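Local atomic coordinates of dihydropteroate synthase (Anaplasma phagocytophilum, PDB entry 6UCZ), a protein that catalyses the condensation of 6-hydroxymethyl-dihydropterin pyrophosphate with para-aminobenzoate to dihydropteroate, a step of folate biosynthesis. Residues S82-T85 with Q86-W90; L261-F264 with L265-Q269; K279-G282 with I283-I287. All blocks are in the same frame, centred on the assembly; numbering follows the deposited sequence. Where two conformers were deposited one is given.

In the fold
Following the chain from the N terminus, interaction 1 comes first, where the loop after strand 69-73 turns into helix 86-93; E89 and Q86 tie this start to strand 110-115 and helix 118-127. Interaction 2 lies on the last turns of helix 255-267 and the turn that ends it, interaction 3 on the final helix, 278-290. Each is local, so none closes a long loop, and the three follow in series without nesting or crossing. The centre of interaction 1 lies about 34 Å from those of the other two, across this (beta/alpha)8 barrel. Interactions 2 and 3, with centres about 10 Å apart, touch through S262, T263 and A266 against S284, I285 and I287, flanking strand 272-275.

Interaction 1 of 3, residues S82-T85 with Q86-W90; sequences SPIT and QEEEW
T85 and E88 cap each other at the start of helix 86-93 in a capping box. T85 is the N-cap, and its OG1 accepts from E88 N at 3.0 Å in a nearly straight bond (167° at the hydrogen). That hydroxyl is placed by chi1 of 66°, which sets OG1 between the backbone N and the carbonyl carbon, facing the amides of the first turn. In return E88 sends its carboxylate back toward the N-cap: T85 N points at E88 OE1, a weak bond of 3.3 Å. The two side chains cross, with E88 CG 3.2 Å from T85 OG1. The carbonyl of T85 is also used, since E89 N donates to T85 O at 2.9 Å in the regular helical manner. Ahead of the cap, I84 reaches over the turn, its CD1 3.7 Å from E89 CA. The buried carboxylate of E89 turns inward and is held by several groups: OE1 is hydrogen-bonded to T120 OG1 and N117 ND2, and OE2 to T115 OG1. Q86 NE2 shares T120 OG1 with it. These bonds join the first turn to the end of strand 110-115 (T115), the loop after it (N117) and helix 118-127 (T120), on which W90 packs through T120, L123 and L127. On the loop side I84 N makes a weak bond to E75 OE2, beyond the end of strand 69-73.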
loop_
_atom_site.group_PDB
_atom_site.type_symbol
_atom_site.label_atom_id
_atom_site.label_comp_id
_atom_site.label_asym_id
_atom_site.label_seq_id
_atom_site.Cartn_x
_atom_site.Cartn_y
_atom_site.Cartn_z
ATOM N N SER A 82 -9.499 -4.881 16.449
ATOM C CA SER A 82 -9.930 -3.582 16.949
ATOM C C SER A 82 -8.768 -2.589 16.864
ATOM O O SER A 82 -7.613 -2.965 17.093
ATOM C CB SER A 82 -10.423 -3.694 18.392
ATOM N N PRO A 83 -9.035 -1.329 16.521
ATOM C CA PRO A 83 -7.939 -0.377 16.280
ATOM C C PRO A 83 -7.176 -0.011 17.546
ATOM O O PRO A 83 -7.722 0.001 18.650
ATOM C CB PRO A 83 -8.652 0.851 15.698
ATOM C CG PRO A 83 -10.042 0.389 15.350
ATOM C CD PRO A 83 -10.356 -0.721 16.294
ATOM N N ILE A 84 -5.886 0.259 17.376
ATOM C CA ILE A 84 -5.046 0.756 18.456
ATOM C C ILE A 84 -4.979 2.278 18.365
ATOM O O ILE A 84 -5.309 2.875 17.344
ATOM C CB ILE A 84 -3.635 0.126 18.421
ATOM C CG1 ILE A 84 -2.956 0.425 17.091
ATOM C CG2 ILE A 84 -3.714 -1.372 18.637
ATOM C CD1 ILE A 84 -1.532 -0.028 17.023
ATOM N N THR A 85 -4.502 2.916 19.436
ATOM C CA THR A 85 -4.288 4.357 19.447
ATOM C C THR A 85 -3.037 4.732 18.656
ATOM O O THR A 85 -2.137 3.916 18.428
ATOM C CB THR A 85 -4.151 4.887 20.878
ATOM O OG1 THR A 85 -2.962 4.355 21.472
ATOM C CG2 THR A 85 -5.360 4.495 21.727
ATOM N N GLN A 86 -2.990 5.996 18.229
ATOM C CA GLN A 86 -1.788 6.488 17.559
ATOM C C GLN A 86 -0.562 6.353 18.455
ATOM O O GLN A 86 0.545 6.092 17.964
ATOM C CB GLN A 86 -1.975 7.949 17.138
ATOM C CG GLN A 86 -0.813 8.561 16.348
ATOM C CD GLN A 86 0.335 9.053 17.237
ATOM O OE1 GLN A 86 0.114 9.471 18.377
ATOM N NE2 GLN A 86 1.570 8.973 16.725
ATOM N N GLU A 87 -0.733 6.543 19.768
ATOM C CA GLU A 87 0.401 6.464 20.686
ATOM C C GLU A 87 0.924 5.035 20.795
ATOM O O GLU A 87 2.139 4.805 20.796
ATOM C CB GLU A 87 0.017 6.993 22.068
ATOM C CG GLU A 87 -0.225 8.499 22.151
ATOM C CD GLU A 87 -1.651 8.897 21.808
ATOM O OE1 GLU A 87 -2.448 8.016 21.421
ATOM O OE2 GLU A 87 -1.991 10.090 21.963
ATOM N N GLU A 88 0.021 4.064 20.938
ATOM C CA GLU A 88 0.443 2.669 20.927
ATOM C C GLU A 88 1.087 2.315 19.595
ATOM O O GLU A 88 2.104 1.611 19.554
ATOM C CB GLU A 88 -0.749 1.771 21.237
ATOM C CG GLU A 88 -1.208 1.952 22.666
ATOM C CD GLU A 88 -2.616 1.457 22.914
ATOM O OE1 GLU A 88 -3.289 1.050 21.936
ATOM O OE2 GLU A 88 -3.051 1.497 24.090
ATOM N N GLU A 89 0.512 2.800 18.495
ATOM C CA GLU A 89 1.095 2.555 17.182
ATOM C C GLU A 89 2.538 3.036 17.131
ATOM O O GLU A 89 3.435 2.309 16.687
ATOM C CB GLU A 89 0.272 3.262 16.110
ATOM C CG GLU A 89 0.828 3.106 14.702
ATOM C CD GLU A 89 0.157 4.047 13.717
ATOM O OE1 GLU A 89 -0.158 5.184 14.120
ATOM O OE2 GLU A 89 -0.058 3.656 12.546
ATOM N N TRP A 90 2.786 4.255 17.623
ATOM C CA TRP A 90 4.123 4.831 17.536
ATOM C C TRP A 90 5.117 4.111 18.439
ATOM O O TRP A 90 6.283 3.954 18.066
ATOM C CB TRP A 90 4.103 6.327 17.878
ATOM C CG TRP A 90 5.470 6.915 17.693
ATOM C CD1 TRP A 90 6.269 7.469 18.659
ATOM C CD2 TRP A 90 6.245 6.918 16.482
ATOM N NE1 TRP A 90 7.474 7.854 18.112
ATOM C CE2 TRP A 90 7.485 7.522 16.780
ATOM C CE3 TRP A 90 5.998 6.495 15.167
ATOM C CZ2 TRP A 90 8.476 7.707 15.815
ATOM C CZ3 TRP A 90 6.987 6.675 14.211
ATOM C CH2 TRP A 90 8.212 7.277 14.543
#

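Interaction 2 of 3, residues L261-F264 with L265-Q269; sequences LSTF and LAQQQ
L261 and L265 are joined by a helical backbone bond, L265 N to L261 O at 2.9 Å, and the same i to i+4 pattern runs on through A266 to Q267. The last step is less straight: Q268 N reaches F264 O at 3.1 Å. There the helix ends in a Schellman motif, with V270 N bonded to L265 O, Q269 N to A266 O at 2.9 Å, and Q269 at positive phi as C-prime. Helix 255-267 is the helix of the beta-alpha-beta unit between strands 235-236 and 272-275; S262 and L265 pack on L273 of the latter. Among the side chains, Q268 folds back over one face of the F264 ring. Chi1 (-51°) places CG 3.9 Å from the F264 ring centroid, a CH-pi contact displaced toward the rim, and the bend at chi2 (-58°) swings the amide over the same face, NE2 lying 3.3 Å from F264 CE1. Ring and amide planes are 23° apart. L265 CD2 lies 4.0 Å from F264 CD2, while L261 CG meets L265 CD1 at 4.0 Å near H238. The last two turns thus combine apolar leucine contacts with an amide over an aromatic face, where NE2 is probably drawn weakly to the pi electrons.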
loop_
_atom_site.group_PDB
_atom_site.type_symbol
_atom_site.label_atom_id
_atom_site.label_comp_id
_atom_site.label_asym_id
_atom_site.label_seq_id
_atom_site.Cartn_x
_atom_site.Cartn_y
_atom_site.Cartn_z
ATOM N N LEU A 261 -0.849 -12.869 -10.468
ATOM C CA LEU A 261 -1.482 -11.575 -10.698
ATOM C C LEU A 261 -0.448 -10.455 -10.763
ATOM O O LEU A 261 -0.587 -9.522 -11.564
ATOM C CB LEU A 261 -2.530 -11.309 -9.609
ATOM C CG LEU A 261 -3.215 -9.945 -9.630
ATOM C CD1 LEU A 261 -3.878 -9.656 -10.990
ATOM C CD2 LEU A 261 -4.219 -9.887 -8.503
ATOM N N SER A 262 0.607 -10.537 -9.938
ATOM C CA SER A 262 1.671 -9.538 -9.998
ATOM C C SER A 262 2.202 -9.372 -11.421
ATOM O O SER A 262 2.451 -8.246 -11.870
ATOM C CB SER A 262 2.813 -9.925 -9.060
ATOM O OG SER A 262 2.416 -9.831 -7.712
ATOM N N THR A 263 2.380 -10.484 -12.145
ATOM C CA THR A 263 2.861 -10.399 -13.523
ATOM C C THR A 263 1.916 -9.570 -14.379
ATOM O O THR A 263 2.353 -8.687 -15.127
ATOM C CB THR A 263 3.017 -11.794 -14.130
ATOM O OG1 THR A 263 3.900 -12.582 -13.327
ATOM C CG2 THR A 263 3.595 -11.684 -15.538
ATOM N N PHE A 264 0.609 -9.830 -14.264
ATOM C CA PHE A 264 -0.381 -9.075 -15.028
ATOM C C PHE A 264 -0.343 -7.593 -14.661
ATOM O O PHE A 264 -0.368 -6.717 -15.534
ATOM C CB PHE A 264 -1.777 -9.636 -14.764
ATOM C CG PHE A 264 -2.886 -8.750 -15.254
ATOM C CD1 PHE A 264 -3.340 -8.868 -16.568
ATOM C CD2 PHE A 264 -3.478 -7.812 -14.420
ATOM C CE1 PHE A 264 -4.363 -8.054 -17.043
ATOM C CE2 PHE A 264 -4.509 -6.994 -14.886
ATOM C CZ PHE A 264 -4.947 -7.114 -16.194
ATOM N N LEU A 265 -0.331 -7.299 -13.364
ATOM C CA LEU A 265 -0.312 -5.906 -12.922
ATOM C C LEU A 265 0.946 -5.190 -13.412
ATOM O O LEU A 265 0.882 -4.040 -13.860
ATOM C CB LEU A 265 -0.404 -5.849 -11.401
ATOM C CG LEU A 265 -1.704 -6.351 -10.784
ATOM C CD1 LEU A 265 -1.555 -6.353 -9.273
ATOM C CD2 LEU A 265 -2.876 -5.477 -11.219
ATOM N N ALA A 266 2.095 -5.866 -13.365
ATOM C CA ALA A 266 3.315 -5.262 -13.901
ATOM C C ALA A 266 3.177 -4.975 -15.394
ATOM O O ALA A 266 3.616 -3.922 -15.873
ATOM C CB ALA A 266 4.520 -6.172 -13.627
ATOM N N GLN A 267 2.524 -5.878 -16.141
ATOM C CA GLN A 267 2.305 -5.639 -17.564
ATOM C C GLN A 267 1.423 -4.421 -17.825
ATOM O O GLN A 267 1.566 -3.773 -18.869
ATOM C CB GLN A 267 1.695 -6.881 -18.210
ATOM C CG GLN A 267 2.653 -8.036 -18.265
ATOM C CD GLN A 267 2.066 -9.232 -18.968
ATOM O OE1 GLN A 267 1.379 -10.061 -18.365
ATOM N NE2 GLN A 267 2.327 -9.326 -20.259
ATOM N N GLN A 268 0.497 -4.105 -16.912
ATOM C CA GLN A 268 -0.336 -2.912 -16.985
ATOM C C GLN A 268 0.391 -1.648 -16.513
ATOM O O GLN A 268 -0.258 -0.606 -16.346
ATOM C CB GLN A 268 -1.603 -3.107 -16.148
ATOM C CG GLN A 268 -2.357 -4.397 -16.436
ATOM C CD GLN A 268 -2.785 -4.528 -17.874
ATOM O OE1 GLN A 268 -3.347 -3.600 -18.458
ATOM N NE2 GLN A 268 -2.521 -5.688 -18.460
ATOM N N GLN A 269 1.696 -1.738 -16.240
ATOM C CA GLN A 269 2.522 -0.611 -15.788
ATOM C C GLN A 269 2.075 -0.054 -14.441
ATOM O O GLN A 269 2.235 1.142 -14.179
ATOM C CB GLN A 269 2.576 0.520 -16.827
ATOM C CG GLN A 269 3.107 0.087 -18.186
ATOM C CD GLN A 269 4.448 -0.620 -18.081
ATOM O OE1 GLN A 269 4.588 -1.774 -18.490
ATOM N NE2 GLN A 269 5.441 0.068 -17.522
#

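Interaction 3 of 3, residues K279-G282 with I283-I287; sequences KLTG and ISIKI
S284 N donates to L280 O at 2.9 Å, the shortest sound polar bond of this turn, on the last helix of a (beta/alpha)8 barrel. Beside it K286 N reaches G282 O at 3.0 Å, and the same G282 carbonyl also receives a weak bond from I285 N. The main acceptor of I285 N is T281 O, at 3.0 Å with a C=O...N angle of 155°. A second donor to T281 O, S284 OG at 2.8 Å, is doubtful: S284 was deposited in two conformers, and the bond belongs to the one given, in which the hydroxyl comes from the flank of the carbonyl, at 120°. T281 and I285 face the barrel. At T281, chi1 of -52° puts OG1 beside the backbone N, where it is hydrogen-bonded to D277 O, and leaves CG2 anti to that nitrogen, turned to I285 CD1 at 4.2 Å. Both side chains pack on I32 of strand 31-37, and T281 also touches L273 and V275 of strand 272-275. S284 turns toward helix 255-267, touching S262 and T263. L280 leans on A259 of that helix and meets the exposed I283 loosely, L280 CD2 to I283 CD1 at 4.4 Å. K279 and K286 are exposed too; K286 runs its aliphatic chain along the backbone of side-chain-less G282, with K286 CG 3.5 Å from G282 O.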
loop_
_atom_site.group_PDB
_atom_site.type_symbol
_atom_site.label_atom_id
_atom_site.label_comp_id
_atom_site.label_asym_id
_atom_site.label_seq_id
_atom_site.Cartn_x
_atom_site.Cartn_y
_atom_site.Cartn_z
ATOM N N LYS A 279 10.775 -11.931 -3.384
ATOM C CA LYS A 279 11.469 -12.755 -4.379
ATOM C C LYS A 279 10.546 -13.134 -5.537
ATOM O O LYS A 279 10.884 -12.932 -6.709
ATOM C CB LYS A 279 12.038 -14.012 -3.714
ATOM C CG LYS A 279 12.984 -14.837 -4.607
ATOM C CD LYS A 279 13.317 -16.189 -3.981
ATOM C CE LYS A 279 14.047 -17.102 -4.976
ATOM N NZ LYS A 279 14.262 -18.489 -4.457
ATOM N N LEU A 280 9.362 -13.668 -5.230
ATOM C CA LEU A 280 8.430 -14.031 -6.288
ATOM C C LEU A 280 8.002 -12.814 -7.095
ATOM O O LEU A 280 7.824 -12.901 -8.318
ATOM C CB LEU A 280 7.206 -14.724 -5.695
ATOM C CG LEU A 280 7.391 -16.165 -5.238
ATOM C CD1 LEU A 280 6.061 -16.699 -4.704
ATOM C CD2 LEU A 280 7.919 -17.031 -6.390
ATOM N N THR A 281 7.818 -11.670 -6.431
ATOM C CA THR A 281 7.400 -10.473 -7.153
ATOM C C THR A 281 8.490 -9.999 -8.103
ATOM O O THR A 281 8.198 -9.506 -9.198
ATOM C CB THR A 281 7.022 -9.361 -6.171
ATOM O OG1 THR A 281 6.069 -9.865 -5.230
ATOM C CG2 THR A 281 6.371 -8.205 -6.915
ATOM N N GLY A 282 9.755 -10.115 -7.697
ATOM C CA GLY A 282 10.829 -9.806 -8.626
ATOM C C GLY A 282 10.760 -10.673 -9.868
ATOM O O GLY A 282 10.896 -10.180 -10.991
ATOM N N ILE A 283 10.485 -11.967 -9.686
ATOM C CA ILE A 283 10.327 -12.870 -10.826
ATOM C C ILE A 283 9.148 -12.441 -11.690
ATOM O O ILE A 283 9.246 -12.430 -12.925
ATOM C CB ILE A 283 10.184 -14.321 -10.332
ATOM C CG1 ILE A 283 11.489 -14.737 -9.643
ATOM C CG2 ILE A 283 9.827 -15.289 -11.511
ATOM C CD1 ILE A 283 11.420 -16.064 -8.916
ATOM N N SER A 284 8.033 -12.040 -11.059
ATOM C CA SER A 284 6.872 -11.627 -11.840
ATOM C C SER A 284 7.187 -10.402 -12.694
ATOM O O SER A 284 6.714 -10.302 -13.832
ATOM C CB SER A 284 5.668 -11.361 -10.926
ATOM O OG SER A 284 5.692 -10.053 -10.396
ATOM N N ILE A 285 7.993 -9.474 -12.176
ATOM C CA ILE A 285 8.277 -8.255 -12.926
ATOM C C ILE A 285 9.244 -8.542 -14.059
ATOM O O ILE A 285 9.109 -7.996 -15.159
ATOM C CB ILE A 285 8.803 -7.154 -11.983
ATOM C CG1 ILE A 285 7.688 -6.676 -11.038
ATOM C CG2 ILE A 285 9.357 -5.990 -12.772
ATOM C CD1 ILE A 285 8.228 -5.875 -9.838
ATOM N N LYS A 286 10.236 -9.399 -13.812
ATOM C CA LYS A 286 11.153 -9.795 -14.874
ATOM C C LYS A 286 10.418 -10.487 -16.014
ATOM O O LYS A 286 10.757 -10.294 -17.188
ATOM C CB LYS A 286 12.249 -10.696 -14.306
ATOM C CG LYS A 286 13.313 -9.916 -13.500
ATOM C CD LYS A 286 14.157 -10.826 -12.620
ATOM C CE LYS A 286 14.992 -10.015 -11.632
ATOM N NZ LYS A 286 15.746 -8.940 -12.328
ATOM N N ILE A 287 9.419 -11.312 -15.690
ATOM C CA ILE A 287 8.639 -11.967 -16.737
ATOM C C ILE A 287 7.843 -10.935 -17.518
ATOM O O ILE A 287 7.814 -10.964 -18.752
ATOM C CB ILE A 287 7.748 -13.068 -16.128
ATOM C CG1 ILE A 287 8.607 -14.279 -15.744
ATOM C CG2 ILE A 287 6.631 -13.498 -17.099
ATOM C CD1 ILE A 287 7.796 -15.400 -15.109
#